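Local atomic coordinates of integral membrane indolylacetylinositol arabinosyltransferase EmbB (Mycolicibacterium smegmatis MC2 155, PDB entry 7BVC), a protein that probably transfers arabinose units to build the arabinan of cell-wall arabinogalactan, as an integral membrane glycosyltransferase. Residues A110-M114 with I126-V130. Numbering follows the deposited sequence.
Sequences ALNAM and IVRNV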
# COMPACT_ATOMS: atom_id res chain seq x y z
N ALA B 110 18.11 -1.66 31.41
CA ALA B 110 17.19 -1.20 32.43
C ALA B 110 15.75 -1.23 31.94
O ALA B 110 14.83 -1.42 32.75
CB ALA B 110 17.56 0.21 32.88
N LEU B 111 15.53 -1.06 30.64
CA LEU B 111 14.18 -1.06 30.10
C LEU B 111 13.61 -2.47 30.00
O LEU B 111 12.40 -2.66 30.13
CB LEU B 111 14.17 -0.38 28.73
CG LEU B 111 12.96 -0.59 27.82
CD1 LEU B 111 11.72 0.04 28.41
CD2 LEU B 111 13.24 -0.04 26.43
N ASN B 112 14.47 -3.47 29.80
CA ASN B 112 14.01 -4.84 29.59
C ASN B 112 14.22 -5.77 30.77
O ASN B 112 13.46 -6.72 30.94
CB ASN B 112 14.69 -5.45 28.36
CG ASN B 112 14.15 -4.91 27.06
OD1 ASN B 112 13.06 -5.28 26.63
ND2 ASN B 112 14.91 -4.03 26.43
N ALA B 113 15.23 -5.52 31.61
CA ALA B 113 15.60 -6.46 32.65
C ALA B 113 15.39 -5.85 34.04
O ALA B 113 14.88 -4.74 34.18
CB ALA B 113 17.05 -6.90 32.45
N MET B 114 15.79 -6.60 35.06
CA MET B 114 15.69 -6.19 36.45
C MET B 114 17.08 -5.94 37.01
O MET B 114 17.95 -6.81 36.91
CB MET B 114 14.96 -7.24 37.29
CG MET B 114 15.22 -7.12 38.78
SD MET B 114 15.01 -8.67 39.67
CE MET B 114 13.23 -8.71 39.86
N ILE B 126 15.14 -1.60 40.10
CA ILE B 126 14.49 -1.13 38.88
C ILE B 126 14.04 -2.33 38.07
O ILE B 126 14.84 -3.23 37.79
CB ILE B 126 15.42 -0.22 38.06
CG1 ILE B 126 16.05 0.85 38.96
CG2 ILE B 126 14.67 0.42 36.91
CD1 ILE B 126 15.14 2.02 39.25
N VAL B 127 12.77 -2.35 37.69
CA VAL B 127 12.22 -3.42 36.87
C VAL B 127 11.46 -2.81 35.70
O VAL B 127 10.35 -2.29 35.87
CB VAL B 127 11.31 -4.35 37.69
CG1 VAL B 127 10.68 -5.39 36.78
CG2 VAL B 127 12.10 -5.02 38.80
N ARG B 128 12.05 -2.87 34.50
CA ARG B 128 11.44 -2.34 33.28
C ARG B 128 11.13 -0.85 33.42
O ARG B 128 10.02 -0.39 33.17
CB ARG B 128 10.18 -3.12 32.91
CG ARG B 128 10.40 -4.61 32.73
CD ARG B 128 9.21 -5.27 32.07
NE ARG B 128 9.53 -6.61 31.59
CZ ARG B 128 9.87 -6.89 30.33
NH1 ARG B 128 9.93 -5.92 29.43
NH2 ARG B 128 10.14 -8.13 29.98
N ASN B 129 12.15 -0.08 33.83
CA ASN B 129 12.06 1.37 33.98
C ASN B 129 10.96 1.77 34.96
O ASN B 129 10.32 2.81 34.80
CB ASN B 129 11.84 2.06 32.62
CG ASN B 129 13.13 2.31 31.89
OD1 ASN B 129 14.20 2.38 32.49
ND2 ASN B 129 13.05 2.44 30.57
N VAL B 130 10.75 0.96 35.98
CA VAL B 130 9.76 1.23 37.02
C VAL B 130 10.50 1.11 38.35
O VAL B 130 10.84 0.00 38.78
CB VAL B 130 8.56 0.27 36.96
CG1 VAL B 130 7.74 0.35 38.23
CG2 VAL B 130 7.70 0.58 35.75
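A helix end meets a β-hairpin turn beside the paired strands 114-118 and 122-127: Ala110, Leu111 and Asn112 rest through their carbonyls on Arg128 and Asn129, while Met114, first residue of strand 114-118, pairs with Val127, last residue of strand 122-127. The bridge between Met114 and Val127 is an antiparallel, non-hydrogen-bonded pair, and both side chains rise on the same face of the sheet. There they lie side by side, Met114 CG 3.8 Å from Val127 CG2. With CG anti to the backbone N (chi1 161°), the methionine chain then bends at its last torsion, and CE also meets CG2, at 4.0 Å. Pro187 packs against Met114.

Arg128 and Asn129 both adopt left-handed helical backbone angles and form the two-residue loop of a β-hairpin, closed by mutual backbone bonds between Val127 and Val130, one of them weak. This hairpin belongs to an antiparallel sheet in the concanavalin-like domain. Two weak bonds tie the turn to the helix end and the residue after it: Arg128 N reaches Ala113 O, where the chain has left helical angles, at 3.4 Å, nearly straight (168°), and Asn129 N reaches Ala110 O at 3.2 Å, clearly bent. Leu111 O receives a CA-H...O contact from Arg128 CA (3.3 Å).

The extended arginine chain runs on past the helix end, bringing Asn112 O over the centre of one guanidinium face, 3.6 Å from CZ; Arg128 NE is hydrogen-bonded to Arg186 O. Asn112 ND2 hydrogen-bonds to Asp108 O. Asn129 ND2 lies against Leu111 CB and CD1, each 3.5 Å away, and an apolar side chain of another protein's chain packs on Asn129.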